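Local atomic coordinates of adenylate isopentenyltransferase (Humulus lupulus, PDB entry 3A8T), a protein that transfers an isopentenyl group from dimethylallyl diphosphate to ATP, ADP or AMP, a step of cytokinin biosynthesis in hop. Residues A[65-70]-A[96-101]; A[75-80]-A[107-112]; A[238-243]-A[262-267]. All blocks are in the same frame, centred on the assembly; numbering follows the deposited sequence.

Interactions 1 and 2 interlock along the chain. Strand 66-70 leads into the loop with residues 75-80, and segment 96-101 leads on to residues 107-112, so their segments alternate. Their centres lie 15 Å apart and they touch where Gly101 N probably donates to Gln75 O, at 2.8 Å. Both lie near the nucleotide. ATP touches Gln75, the side chain of Asn70 is about 8 Å from it, and that of Glu109 about 7 Å. Interaction 3 is a separate helix pair. Its centre lies 35 Å from that of interaction 1, on the opposite side of the chain's centre, and its nearest atoms are about 9 Å from interaction 2.

Interaction 1: residues A[65-70]-A[96-101]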
loop_
_atom_site.group_PDB
_atom_site.type_symbol
_atom_site.label_atom_id
_atom_site.label_comp_id
_atom_site.label_asym_id
_atom_site.label_seq_id
_atom_site.Cartn_x
_atom_site.Cartn_y
_atom_site.Cartn_z
ATOM N N PRO A 65 -12.209 7.846 -17.841
ATOM C CA PRO A 65 -10.845 8.293 -18.160
ATOM C C PRO A 65 -10.229 8.824 -16.842
ATOM O O PRO A 65 -10.723 9.783 -16.240
ATOM C CB PRO A 65 -11.065 9.394 -19.211
ATOM C CG PRO A 65 -12.502 9.871 -18.956
ATOM C CD PRO A 65 -13.248 8.625 -18.559
ATOM N N LEU A 66 -9.169 8.191 -16.368
ATOM C CA LEU A 66 -8.614 8.653 -15.110
ATOM C C LEU A 66 -7.103 8.445 -14.994
ATOM O O LEU A 66 -6.477 7.883 -15.875
ATOM C CB LEU A 66 -9.407 8.006 -13.946
ATOM C CG LEU A 66 -9.253 6.518 -13.654
ATOM C CD1 LEU A 66 -7.983 6.304 -12.872
ATOM C CD2 LEU A 66 -10.449 5.982 -12.875
ATOM N N GLU A 67 -6.519 8.955 -13.930
ATOM C CA GLU A 67 -5.082 8.826 -13.711
ATOM C C GLU A 67 -4.980 8.656 -12.198
ATOM O O GLU A 67 -5.778 9.207 -11.419
ATOM C CB GLU A 67 -4.282 10.092 -14.169
ATOM C CG GLU A 67 -4.581 10.586 -15.631
ATOM C CD GLU A 67 -3.434 11.436 -16.301
ATOM O OE1 GLU A 67 -2.371 11.626 -15.667
ATOM O OE2 GLU A 67 -3.598 11.931 -17.464
ATOM N N VAL A 68 -3.974 7.899 -11.794
ATOM C CA VAL A 68 -3.766 7.584 -10.403
ATOM C C VAL A 68 -2.638 8.316 -9.717
ATOM O O VAL A 68 -1.564 8.502 -10.270
ATOM C CB VAL A 68 -3.550 6.025 -10.234
ATOM C CG1 VAL A 68 -3.001 5.715 -8.872
ATOM C CG2 VAL A 68 -4.865 5.277 -10.428
ATOM N N ILE A 69 -2.916 8.724 -8.490
ATOM C CA ILE A 69 -1.925 9.363 -7.619
ATOM C C ILE A 69 -1.797 8.376 -6.476
ATOM O O ILE A 69 -2.787 8.012 -5.859
ATOM C CB ILE A 69 -2.413 10.696 -7.038
ATOM C CG1 ILE A 69 -2.753 11.661 -8.184
ATOM C CG2 ILE A 69 -1.371 11.240 -6.098
ATOM C CD1 ILE A 69 -3.380 13.000 -7.792
ATOM N N ASN A 70 -0.592 7.894 -6.250
ATOM C CA ASN A 70 -0.316 6.958 -5.170
ATOM C C ASN A 70 -0.244 7.707 -3.852
ATOM O O ASN A 70 0.438 8.723 -3.777
ATOM C CB ASN A 70 1.026 6.294 -5.382
ATOM C CG ASN A 70 1.511 5.594 -4.146
ATOM O OD1 ASN A 70 2.538 5.920 -3.594
ATOM N ND2 ASN A 70 0.760 4.639 -3.706
ATOM N N PRO A 96 -2.115 6.132 -16.349
ATOM C CA PRO A 96 -0.955 6.935 -15.876
ATOM C C PRO A 96 -0.873 7.029 -14.344
ATOM O O PRO A 96 -1.852 7.296 -13.693
ATOM C CB PRO A 96 -1.192 8.298 -16.522
ATOM C CG PRO A 96 -2.144 7.946 -17.747
ATOM C CD PRO A 96 -3.066 6.978 -17.091
ATOM N N HIS A 97 0.277 6.763 -13.760
ATOM C CA HIS A 97 0.395 6.849 -12.301
ATOM C C HIS A 97 1.353 7.934 -11.901
ATOM O O HIS A 97 2.317 8.181 -12.613
ATOM C CB HIS A 97 0.889 5.520 -11.667
ATOM C CG HIS A 97 -0.109 4.417 -11.756
ATOM N ND1 HIS A 97 -0.562 3.728 -10.652
ATOM C CD2 HIS A 97 -0.807 3.934 -12.810
ATOM C CE1 HIS A 97 -1.495 2.869 -11.024
ATOM N NE2 HIS A 97 -1.664 2.976 -12.325
ATOM N N HIS A 98 1.086 8.558 -10.751
ATOM C CA HIS A 98 1.911 9.615 -10.188
ATOM C C HIS A 98 2.293 9.317 -8.730
ATOM O O HIS A 98 1.574 8.646 -8.016
ATOM C CB HIS A 98 1.147 10.922 -10.264
ATOM C CG HIS A 98 0.544 11.173 -11.608
ATOM N ND1 HIS A 98 1.197 11.869 -12.604
ATOM C CD2 HIS A 98 -0.647 10.795 -12.130
ATOM C CE1 HIS A 98 0.435 11.913 -13.679
ATOM N NE2 HIS A 98 -0.691 11.271 -13.417
ATOM N N LEU A 99 3.436 9.833 -8.304
ATOM C CA LEU A 99 3.905 9.652 -6.951
ATOM C C LEU A 99 4.096 8.172 -6.672
ATOM O O LEU A 99 3.914 7.696 -5.547
ATOM C CB LEU A 99 2.913 10.268 -5.967
ATOM C CG LEU A 99 2.687 11.782 -5.822
ATOM C CD1 LEU A 99 3.154 12.181 -4.488
ATOM C CD2 LEU A 99 3.387 12.588 -6.882
ATOM N N LEU A 100 4.471 7.434 -7.704
ATOM C CA LEU A 100 4.692 5.997 -7.546
ATOM C C LEU A 100 6.078 5.600 -7.973
ATOM O O LEU A 100 6.393 5.538 -9.157
ATOM C CB LEU A 100 3.650 5.184 -8.322
ATOM C CG LEU A 100 3.786 3.649 -8.226
ATOM C CD1 LEU A 100 3.787 3.176 -6.801
ATOM C CD2 LEU A 100 2.635 2.977 -9.006
ATOM N N GLY A 101 6.914 5.376 -6.980
ATOM C CA GLY A 101 8.282 4.931 -7.207
ATOM C C GLY A 101 9.170 5.936 -7.882
ATOM O O GLY A 101 10.032 5.546 -8.674
#
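Val68 and His97 pair in parallel, and so do Ile69 and His98, joining the short strand 97-98 to strand 66-70. Three backbone bonds hold this part. Val68 N donates to Pro96 O at 2.9 Å, His98 N to Val68 O at 2.7 Å, and Asn70 N to His98 O at 2.9 Å. The last is almost straight, at 177°. Around these bonds the packing is close. On one face of the sheet, Val68 CB lies over the ring of His97, 3.9 Å from its centroid and offset toward the rim, in a CH-pi contact. Ser57 and Ile58 of helix 53-61, which follows the ATP-binding loop, touch Val68 and His97 there. On the other face Ile69 CG2 meets Leu99 CG at 4.1 Å, and helix 112-128 packs on both residues.

Strand 66-70 is buried, whereas residues 96-101 are partly exposed. At one end the Pro96 ring crosses the Glu67 side chain at about a right angle, with Pro96 CB 3.6 Å from Glu67 OE1. At the other, Leu100 CB approaches Asn70 CB at 4.1 Å. One side-chain hydrogen bond joins the two sides. His98 NE2 donates to Glu67 OE1 at 2.8 Å, meeting the oxygen nearly along its C-O bond. His98 CG stands anti to its carbonyl carbon (chi1 -48°), which swings the ring back alongside the strand toward Glu67. The carboxylate and the imidazole are nearly coplanar, 5° apart.

Strand 97-98 is outermost at one side of the parallel sheet within this chain, in a P-loop fold. The His-carboxylate hydrogen bond fixes the rotation of the imidazole. Glu67 OE1 also forms a salt bridge with Arg129. The negative charge of Glu67 is probably stabilised by both partners. The carboxylate would tend to favour a charged His98, while Arg129 would oppose it.

Interaction 2: residues A[75-80]-A[107-112]; sequences QVYKGL and RGELTP
The Tyr77 ring meets Leu110 N and Glu109 CA at its edge, near the ring plane, while Val76 CG2 lies over the centre of one face, 3.7 Å above the plane. Leu110 N donates to Tyr77 OH at 3.0 Å, nearly straight at 168°. Glu109 CG also packs against the hydroxyl, at 3.5 Å. Next to the ring, Val76 CG2 meets Leu110 CD2 at 4.1 Å, the two side chains crossing at a slant. Leu110 CB points toward the other segment, and it too reaches Val76 CG2. A phenylalanine in place of the tyrosine would probably leave the Leu110 amide without this acceptor and the two loops less firmly joined. The carboxylate of Glu109 turns to another partner, as its OE1 accepts from Gly227 N. The Glu109 side chain is about 4 Å, at the nearest atoms, from that of Lys230, which binds ATP, and about 7 Å from the bound ATP. The contact joins two loops beside the nucleotide site. Residues 75-80 follow strand 66-70, and residues 107-112 lead into helix 112-128, where Thr111 is the N-cap. Leu110 and Pro112 also pack on Phe142 of helix 140-147.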
loop_
_atom_site.group_PDB
_atom_site.type_symbol
_atom_site.label_atom_id
_atom_site.label_comp_id
_atom_site.label_asym_id
_atom_site.label_seq_id
_atom_site.Cartn_x
_atom_site.Cartn_y
_atom_site.Cartn_z
ATOM N N GLN A 75 5.433 3.359 -1.076
ATOM C CA GLN A 75 5.396 3.218 -2.515
ATOM C C GLN A 75 5.840 4.427 -3.302
ATOM O O GLN A 75 5.932 4.349 -4.529
ATOM C CB GLN A 75 3.986 2.807 -2.959
ATOM C CG GLN A 75 3.646 1.393 -2.552
ATOM C CD GLN A 75 2.420 0.847 -3.203
ATOM O OE1 GLN A 75 1.816 1.473 -4.052
ATOM N NE2 GLN A 75 2.048 -0.334 -2.819
ATOM N N VAL A 76 6.116 5.531 -2.607
ATOM C CA VAL A 76 6.511 6.734 -3.296
ATOM C C VAL A 76 7.971 6.608 -3.674
ATOM O O VAL A 76 8.414 7.277 -4.573
ATOM C CB VAL A 76 6.322 8.074 -2.430
ATOM C CG1 VAL A 76 4.872 8.311 -2.143
ATOM C CG2 VAL A 76 7.105 8.017 -1.075
ATOM N N TYR A 77 8.705 5.729 -3.007
ATOM C CA TYR A 77 10.126 5.592 -3.252
ATOM C C TYR A 77 10.424 4.613 -4.334
ATOM O O TYR A 77 9.718 3.635 -4.452
ATOM C CB TYR A 77 10.832 5.113 -1.997
ATOM C CG TYR A 77 10.627 6.006 -0.792
ATOM C CD1 TYR A 77 11.203 7.268 -0.729
ATOM C CD2 TYR A 77 9.819 5.602 0.263
ATOM C CE1 TYR A 77 10.970 8.100 0.355
ATOM C CE2 TYR A 77 9.583 6.423 1.352
ATOM C CZ TYR A 77 10.155 7.664 1.392
ATOM O OH TYR A 77 9.916 8.484 2.443
ATOM N N LYS A 78 11.465 4.877 -5.131
ATOM C CA LYS A 78 11.896 3.952 -6.181
ATOM C C LYS A 78 12.554 2.835 -5.379
ATOM O O LYS A 78 13.292 3.097 -4.425
ATOM C CB LYS A 78 12.957 4.591 -7.082
ATOM C CG LYS A 78 12.713 6.063 -7.422
ATOM C CD LYS A 78 13.953 6.707 -8.005
ATOM C CE LYS A 78 15.154 6.493 -7.052
ATOM N NZ LYS A 78 16.557 6.469 -7.667
ATOM N N GLY A 79 12.315 1.589 -5.723
ATOM C CA GLY A 79 12.968 0.547 -4.949
ATOM C C GLY A 79 12.005 -0.410 -4.268
ATOM O O GLY A 79 10.818 -0.061 -4.042
ATOM N N LEU A 80 12.524 -1.604 -3.944
ATOM C CA LEU A 80 11.782 -2.676 -3.293
ATOM C C LEU A 80 10.389 -2.791 -3.847
ATOM O O LEU A 80 9.440 -2.835 -3.088
ATOM C CB LEU A 80 11.710 -2.444 -1.779
ATOM C CG LEU A 80 13.039 -2.201 -1.021
ATOM C CD1 LEU A 80 12.704 -1.882 0.431
ATOM C CD2 LEU A 80 13.984 -3.379 -1.106
ATOM N N ARG A 107 17.560 10.477 -0.762
ATOM C CA ARG A 107 17.268 11.849 -0.312
ATOM C C ARG A 107 16.462 12.045 0.995
ATOM O O ARG A 107 16.082 13.180 1.323
ATOM C CB ARG A 107 16.569 12.652 -1.411
ATOM C CG ARG A 107 17.324 12.673 -2.704
ATOM C CD ARG A 107 16.870 13.809 -3.590
ATOM N NE ARG A 107 17.086 13.450 -4.977
ATOM C CZ ARG A 107 18.213 12.886 -5.408
ATOM N NH1 ARG A 107 19.212 12.640 -4.546
ATOM N NH2 ARG A 107 18.324 12.513 -6.683
ATOM N N GLY A 108 16.237 10.954 1.733
ATOM C CA GLY A 108 15.494 11.023 2.987
ATOM C C GLY A 108 13.984 10.784 2.895
ATOM O O GLY A 108 13.436 10.357 1.885
ATOM N N GLU A 109 13.288 11.097 3.964
ATOM C CA GLU A 109 11.875 10.868 3.963
ATOM C C GLU A 109 11.073 11.911 3.165
ATOM O O GLU A 109 11.403 13.085 3.133
ATOM C CB GLU A 109 11.391 10.795 5.412
ATOM C CG GLU A 109 10.150 9.941 5.569
ATOM C CD GLU A 109 9.904 9.461 7.008
ATOM O OE1 GLU A 109 10.678 8.614 7.534
ATOM O OE2 GLU A 109 8.907 9.949 7.609
ATOM N N LEU A 110 10.034 11.444 2.488
ATOM C CA LEU A 110 9.145 12.337 1.766
ATOM C C LEU A 110 8.166 12.674 2.841
ATOM O O LEU A 110 7.339 11.850 3.172
ATOM C CB LEU A 110 8.354 11.629 0.665
ATOM C CG LEU A 110 7.485 12.688 -0.045
ATOM C CD1 LEU A 110 8.440 13.578 -0.854
ATOM C CD2 LEU A 110 6.406 12.093 -0.952
ATOM N N THR A 111 8.255 13.867 3.400
ATOM C CA THR A 111 7.332 14.238 4.460
ATOM C C THR A 111 5.925 14.436 3.935
ATOM O O THR A 111 5.717 14.594 2.755
ATOM C CB THR A 111 7.716 15.550 5.091
ATOM O OG1 THR A 111 7.438 16.608 4.135
ATOM C CG2 THR A 111 9.224 15.536 5.538
ATOM N N PRO A 112 4.938 14.429 4.833
ATOM C CA PRO A 112 3.524 14.618 4.495
ATOM C C PRO A 112 3.300 15.988 3.856
ATOM O O PRO A 112 2.376 16.183 3.046
ATOM C CB PRO A 112 2.843 14.486 5.836
ATOM C CG PRO A 112 3.772 13.548 6.554
ATOM C CD PRO A 112 5.089 14.065 6.244
#

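Interaction 3: residues A[238-243]-A[262-267]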
loop_
_atom_site.group_PDB
_atom_site.type_symbol
_atom_site.label_atom_id
_atom_site.label_comp_id
_atom_site.label_asym_id
_atom_site.label_seq_id
_atom_site.Cartn_x
_atom_site.Cartn_y
_atom_site.Cartn_z
ATOM N N ASP A 238 16.669 -7.661 8.361
ATOM C CA ASP A 238 17.962 -7.136 8.865
ATOM C C ASP A 238 18.362 -7.970 10.107
ATOM O O ASP A 238 19.539 -8.299 10.329
ATOM C CB ASP A 238 17.879 -5.646 9.248
ATOM C CG ASP A 238 17.859 -4.719 8.025
ATOM O OD1 ASP A 238 18.153 -5.194 6.899
ATOM O OD2 ASP A 238 17.550 -3.511 8.172
ATOM N N ARG A 239 17.381 -8.347 10.905
ATOM C CA ARG A 239 17.668 -9.142 12.078
ATOM C C ARG A 239 18.260 -10.484 11.616
ATOM O O ARG A 239 19.227 -10.961 12.165
ATOM C CB ARG A 239 16.383 -9.327 12.848
ATOM C CG ARG A 239 16.473 -10.080 14.140
ATOM C CD ARG A 239 15.394 -9.550 15.089
ATOM N NE ARG A 239 15.400 -10.366 16.278
ATOM C CZ ARG A 239 16.367 -10.318 17.176
ATOM N NH1 ARG A 239 17.382 -9.473 17.037
ATOM N NH2 ARG A 239 16.366 -11.173 18.169
ATOM N N TYR A 240 17.688 -11.068 10.574
ATOM C CA TYR A 240 18.192 -12.315 10.016
ATOM C C TYR A 240 19.575 -12.126 9.390
ATOM O O TYR A 240 20.476 -12.865 9.681
ATOM C CB TYR A 240 17.236 -12.833 8.965
ATOM C CG TYR A 240 17.754 -14.004 8.224
ATOM C CD1 TYR A 240 17.584 -15.298 8.711
ATOM C CD2 TYR A 240 18.409 -13.843 7.019
ATOM C CE1 TYR A 240 18.042 -16.398 8.017
ATOM C CE2 TYR A 240 18.872 -14.951 6.313
ATOM C CZ TYR A 240 18.682 -16.223 6.816
ATOM O OH TYR A 240 19.113 -17.300 6.081
ATOM N N PHE A 241 19.748 -11.127 8.535
ATOM C CA PHE A 241 21.051 -10.922 7.915
ATOM C C PHE A 241 22.118 -10.575 8.987
ATOM O O PHE A 241 23.304 -10.722 8.779
ATOM C CB PHE A 241 20.979 -9.786 6.869
ATOM C CG PHE A 241 20.056 -10.057 5.724
ATOM C CD1 PHE A 241 20.160 -11.218 4.971
ATOM C CD2 PHE A 241 19.083 -9.119 5.347
ATOM C CE1 PHE A 241 19.318 -11.439 3.860
ATOM C CE2 PHE A 241 18.239 -9.368 4.210
ATOM C CZ PHE A 241 18.366 -10.506 3.492
ATOM N N GLU A 242 21.684 -10.077 10.129
ATOM C CA GLU A 242 22.617 -9.751 11.192
ATOM C C GLU A 242 23.483 -10.955 11.440
ATOM O O GLU A 242 24.711 -10.885 11.484
ATOM C CB GLU A 242 21.873 -9.411 12.487
ATOM C CG GLU A 242 22.785 -8.735 13.457
ATOM C CD GLU A 242 23.571 -7.648 12.752
ATOM O OE1 GLU A 242 24.803 -7.570 12.927
ATOM O OE2 GLU A 242 22.940 -6.871 12.010
ATOM N N LYS A 243 22.802 -12.076 11.602
ATOM C CA LYS A 243 23.467 -13.340 11.825
ATOM C C LYS A 243 23.934 -14.023 10.567
ATOM O O LYS A 243 25.034 -14.577 10.556
ATOM C CB LYS A 243 22.565 -14.265 12.627
ATOM C CG LYS A 243 22.541 -13.883 14.101
ATOM C CD LYS A 243 21.619 -14.782 14.887
ATOM C CE LYS A 243 20.231 -14.873 14.219
ATOM N NZ LYS A 243 19.762 -13.513 13.750
ATOM N N GLY A 262 15.597 -21.372 12.137
ATOM C CA GLY A 262 14.805 -20.729 13.166
ATOM C C GLY A 262 14.805 -19.214 12.890
ATOM O O GLY A 262 13.767 -18.572 12.996
ATOM N N ALA A 263 15.939 -18.632 12.494
ATOM C CA ALA A 263 15.950 -17.197 12.275
ATOM C C ALA A 263 15.142 -16.802 11.057
ATOM O O ALA A 263 14.437 -15.819 11.073
ATOM C CB ALA A 263 17.372 -16.690 12.167
ATOM N N PHE A 264 15.219 -17.605 10.016
ATOM C CA PHE A 264 14.475 -17.325 8.811
ATOM C C PHE A 264 12.978 -17.324 9.098
ATOM O O PHE A 264 12.236 -16.398 8.762
ATOM C CB PHE A 264 14.753 -18.395 7.775
ATOM C CG PHE A 264 14.287 -18.021 6.416
ATOM C CD1 PHE A 264 15.056 -17.153 5.634
ATOM C CD2 PHE A 264 13.027 -18.414 5.972
ATOM C CE1 PHE A 264 14.586 -16.682 4.457
ATOM C CE2 PHE A 264 12.533 -17.939 4.786
ATOM C CZ PHE A 264 13.303 -17.070 4.016
ATOM N N GLU A 265 12.556 -18.418 9.703
ATOM C CA GLU A 265 11.194 -18.663 10.059
ATOM C C GLU A 265 10.673 -17.526 10.904
ATOM O O GLU A 265 9.583 -17.043 10.653
ATOM C CB GLU A 265 11.157 -20.021 10.788
ATOM C CG GLU A 265 9.829 -20.485 11.351
ATOM C CD GLU A 265 9.955 -21.820 12.184
ATOM O OE1 GLU A 265 8.929 -22.276 12.779
ATOM O OE2 GLU A 265 11.080 -22.402 12.240
ATOM N N GLU A 266 11.459 -17.098 11.888
ATOM C CA GLU A 266 11.092 -16.005 12.789
ATOM C C GLU A 266 10.931 -14.683 11.999
ATOM O O GLU A 266 10.030 -13.907 12.261
ATOM C CB GLU A 266 12.158 -15.821 13.912
ATOM C CG GLU A 266 12.461 -14.337 14.216
ATOM C CD GLU A 266 13.336 -14.036 15.471
ATOM O OE1 GLU A 266 14.591 -14.188 15.416
ATOM O OE2 GLU A 266 12.755 -13.618 16.507
ATOM N N ALA A 267 11.829 -14.419 11.059
ATOM C CA ALA A 267 11.726 -13.208 10.270
ATOM C C ALA A 267 10.361 -13.251 9.540
ATOM O O ALA A 267 9.553 -12.296 9.623
ATOM C CB ALA A 267 12.878 -13.141 9.317
#
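Tyr240 and Phe264 meet edge to face. The edge of the Phe264 ring turns toward the face of the Tyr240 ring, with centroids 5.5 Å apart and planes at 86°, a T-shaped pair. Phe264 CD1 makes the approach, 3.9 Å from Tyr240 CZ. The same tyrosine reaches across to the backbone of the other helix. Its CD1 lies 3.6 Å from Phe264 N, and the carbonyl carbon of Ala263 sits at the ring edge near its plane. Tyr240 CG is anti to the backbone N (chi1 173°), which sends the ring out toward Ala263 and Phe264.

Two alanines face the other helix here. Ala263 CB packs against Tyr240 CD1 at 3.7 Å and Lys243 CE at 4.0 Å. The lysine chain bends at its last two torsions, and its methylene end lies by the alanine. Ala267 CB meets Tyr240 CB one turn further along. The short segments run nearly antiparallel, at 167°, with axes 9.2 Å apart.

Arg239 and Glu266 form the exposed side. Their chains cross at about a right angle, and Arg239 NE is 4.0 Å from Glu266 OE1. The guanidinium and carboxylate planes are steeply turned against each other, and the oxygen lies well out of the guanidinium plane. No N-H points at it, so this is a charge attraction beyond salt-bridge range.

The contact packs residues 238-243 of helix 234-243 on helix 257-289, far from the centre of the chain. Phe244 adds a ring to Tyr240, and Phe237 adds one to Phe264, so the pair belongs to a small aromatic cluster. The chemistry is therefore mainly apolar and aromatic. Cohesion comes from the tyrosine wedged against Ala263 and Phe264, while the charged pair at the surface probably adds only a weak attraction.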